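Local structure of uncharacterized conserved protein of COG5135 (Nostoc punctiforme, 2I51) at residues 16-21 with 82-87. The protein binds flavin mononucleotide and belongs with the pyridoxamine 5'-phosphate oxidase-related proteins, probably acting as an oxidoreductase. Numbering follows the deposited sequence.
With FMN (flavin mononucleotide), chain P; EDO (1,2-ethanediol), chain D.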
# COMPACT_ATOMS: atom_id res chain seq x y z
N HIS A 16 8.73 4.60 -17.87
CA HIS A 16 9.18 4.14 -19.15
C HIS A 16 9.76 2.73 -19.10
O HIS A 16 9.48 1.88 -19.95
CB HIS A 16 10.14 5.15 -19.76
CG HIS A 16 10.61 4.78 -21.11
ND1 HIS A 16 9.75 4.68 -22.18
CD2 HIS A 16 11.85 4.47 -21.57
CE1 HIS A 16 10.45 4.31 -23.25
NE2 HIS A 16 11.73 4.17 -22.90
N ARG A 17 10.61 2.47 -18.11
CA ARG A 17 11.30 1.19 -18.02
C ARG A 17 10.40 0.09 -17.52
O ARG A 17 10.77 -1.08 -17.60
CB ARG A 17 12.53 1.30 -17.15
CG ARG A 17 13.64 2.08 -17.76
CD ARG A 17 14.86 2.06 -16.89
NE ARG A 17 14.53 2.71 -15.63
CZ ARG A 17 15.29 2.75 -14.56
NH1 ARG A 17 16.49 2.24 -14.55
NH2 ARG A 17 14.82 3.38 -13.48
N ASN A 18 9.20 0.43 -17.07
CA ASN A 18 8.20 -0.55 -16.64
C ASN A 18 6.98 -0.63 -17.55
O ASN A 18 5.98 -1.25 -17.19
CB ASN A 18 7.78 -0.30 -15.18
CG ASN A 18 8.85 -0.64 -14.20
OD1 ASN A 18 8.81 -1.72 -13.60
ND2 ASN A 18 9.83 0.22 -14.03
N ARG A 19 7.05 -0.02 -18.73
CA ARG A 19 5.90 0.12 -19.61
C ARG A 19 5.37 -1.24 -20.12
O ARG A 19 4.20 -1.26 -20.55
CB ARG A 19 6.24 1.04 -20.77
CG ARG A 19 7.20 0.53 -21.75
CD ARG A 19 7.59 1.64 -22.75
NE ARG A 19 8.48 1.15 -23.78
CZ ARG A 19 9.76 0.86 -23.64
NH1 ARG A 19 10.42 1.02 -22.50
NH2 ARG A 19 10.44 0.41 -24.69
N SER A 20 6.17 -2.30 -20.05
CA SER A 20 5.73 -3.65 -20.52
C SER A 20 4.75 -4.25 -19.51
O SER A 20 4.10 -5.26 -19.81
CB SER A 20 6.91 -4.59 -20.70
OG SER A 20 7.62 -4.83 -19.53
N LEU A 21 4.70 -3.69 -18.30
CA LEU A 21 3.82 -4.22 -17.23
C LEU A 21 2.66 -3.29 -17.01
O LEU A 21 2.84 -2.17 -16.49
CB LEU A 21 4.59 -4.39 -15.96
CG LEU A 21 5.91 -5.16 -16.01
CD1 LEU A 21 6.58 -5.09 -14.63
CD2 LEU A 21 5.72 -6.61 -16.47
N PRO A 82 8.15 -3.09 -10.54
CA PRO A 82 8.77 -4.39 -10.45
C PRO A 82 9.91 -4.71 -11.38
O PRO A 82 10.78 -5.50 -11.02
CB PRO A 82 7.59 -5.37 -10.65
CG PRO A 82 6.43 -4.65 -10.43
CD PRO A 82 6.72 -3.19 -10.87
N ASN A 83 9.96 -4.07 -12.55
CA ASN A 83 11.02 -4.38 -13.51
C ASN A 83 12.34 -3.72 -13.12
O ASN A 83 13.41 -4.19 -13.43
CB ASN A 83 10.67 -3.83 -14.88
CG ASN A 83 10.11 -4.85 -15.81
OD1 ASN A 83 9.96 -6.01 -15.47
ND2 ASN A 83 9.79 -4.39 -17.02
N THR A 84 12.26 -2.57 -12.48
CA THR A 84 13.43 -1.84 -12.06
C THR A 84 13.72 -1.91 -10.57
O THR A 84 14.75 -1.39 -10.14
CB THR A 84 13.31 -0.37 -12.49
OG1 THR A 84 12.08 0.15 -12.02
CG2 THR A 84 13.36 -0.25 -14.05
N ARG A 85 12.85 -2.57 -9.80
CA ARG A 85 13.10 -2.80 -8.36
C ARG A 85 13.32 -1.46 -7.62
O ARG A 85 14.27 -1.28 -6.87
CB ARG A 85 14.25 -3.78 -8.14
CG ARG A 85 14.02 -5.13 -8.79
CD ARG A 85 15.18 -6.13 -8.46
NE ARG A 85 15.25 -6.43 -7.04
CZ ARG A 85 16.34 -6.41 -6.27
NH1 ARG A 85 17.58 -6.13 -6.73
NH2 ARG A 85 16.20 -6.69 -4.99
N GLU A 86 12.39 -0.52 -7.85
CA GLU A 86 12.43 0.77 -7.17
C GLU A 86 11.10 1.14 -6.56
O GLU A 86 10.06 0.70 -7.07
CB GLU A 86 12.93 1.86 -8.12
CG GLU A 86 12.06 2.15 -9.23
CD GLU A 86 12.74 3.04 -10.30
OE1 GLU A 86 13.23 4.14 -9.95
OE2 GLU A 86 12.72 2.65 -11.48
N GLN A 87 11.12 1.90 -5.48
CA GLN A 87 9.95 2.28 -4.78
C GLN A 87 9.93 3.79 -4.61
O GLN A 87 10.97 4.39 -4.33
CB GLN A 87 9.96 1.64 -3.40
CG GLN A 87 8.88 2.08 -2.41
CD GLN A 87 8.98 1.36 -1.10
OE1 GLN A 87 8.21 0.43 -0.86
NE2 GLN A 87 9.90 1.77 -0.27
N1 FMN P . 11.78 -2.91 4.73
C2 FMN P . 11.66 -3.74 5.83
O2 FMN P . 11.76 -3.29 6.98
N3 FMN P . 11.36 -5.06 5.66
C4 FMN P . 11.23 -5.68 4.44
O4 FMN P . 10.84 -6.84 4.32
C4A FMN P . 11.37 -4.86 3.32
N5 FMN P . 11.26 -5.42 2.05
C5A FMN P . 11.21 -4.55 0.96
C6 FMN P . 10.97 -5.05 -0.31
C7 FMN P . 10.94 -4.22 -1.44
C7M FMN P . 10.54 -4.79 -2.78
C8 FMN P . 11.17 -2.86 -1.28
C8M FMN P . 10.91 -1.90 -2.44
C9 FMN P . 11.44 -2.36 -0.03
C9A FMN P . 11.48 -3.18 1.12
N10 FMN P . 11.78 -2.67 2.39
C10 FMN P . 11.64 -3.49 3.51
C1' FMN P . 12.17 -1.24 2.62
C2' FMN P . 10.94 -0.47 3.04
O2' FMN P . 10.01 -0.29 1.93
C3' FMN P . 11.31 0.90 3.65
O3' FMN P . 12.14 1.63 2.74
C4' FMN P . 12.10 0.66 4.93
O4' FMN P . 11.60 -0.41 5.73
C5' FMN P . 12.01 1.93 5.74
O5' FMN P . 10.67 2.19 6.10
P FMN P . 10.25 3.11 7.32
O1P FMN P . 10.52 2.36 8.59
O2P FMN P . 11.18 4.31 7.17
O3P FMN P . 8.81 3.45 7.13
C1 EDO D . 14.48 -3.86 -16.58
O1 EDO D . 15.38 -3.09 -15.78
C2 EDO D . 13.95 -3.02 -17.73
O2 EDO D . 14.80 -1.89 -17.89
O HOH W 1 16.08 3.51 -10.87
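N18, the first residue past the end of helix 8-17, meets the turn at 82-87 with both ends of its amide, a compact example of one side chain splinting two pieces of backbone. N18 OD1 accepts the backbone N of N83 at 2.8 Å, the donor tilted 17° from the carbonyl plane. On the other end, N18 ND2 donates to T84 OG1, 3.0 Å away and almost in the amide plane, while also bonding A14 O one turn back in the helix. The amide is therefore held at both ends and its rotation fixed. An alanine in place of N18 would probably leave the N83 amide and the T84 hydroxyl without their N18 partner and the turn less firmly held to the helix end.

The chain of polar groups continues through T84, whose OG1 donates to the anti lone pair of E86 OE2 at 2.6 Å. E86 OE2 also receives R17 NH2 in a 3.0 Å salt bridge, with guanidinium and carboxylate planes nearly perpendicular (84°). A water links R17 NH2 to E86 OE1, which has a second partner in H167 NE2. A bend at chi3 (-63°) brings the R17 guanidinium over T84, and T84 CG2 sits on one of its faces, 3.6 Å from R17 CZ.

The outer side is looser: the exposed N83 reaches back with N83 ND2 to R17 O in a weak 3.5 Å bond. Beside the N83 amide, L21 CD1 lies 4.1 Å from P82 CB, and here Y23 of the second subunit packs on both residues, at the subunit interface.

R85 and E86 both face F81 in a G1 beta bulge, and 82-85 connects antiparallel strands 74-81 and 86-97; the contact thus seats helix 8-17 on a bulged beta hairpin of the FMN-binding sheet, where Q87 NE2 donates to the ribityl O2' of FMN and the second subunit adds T59 and K65, among others.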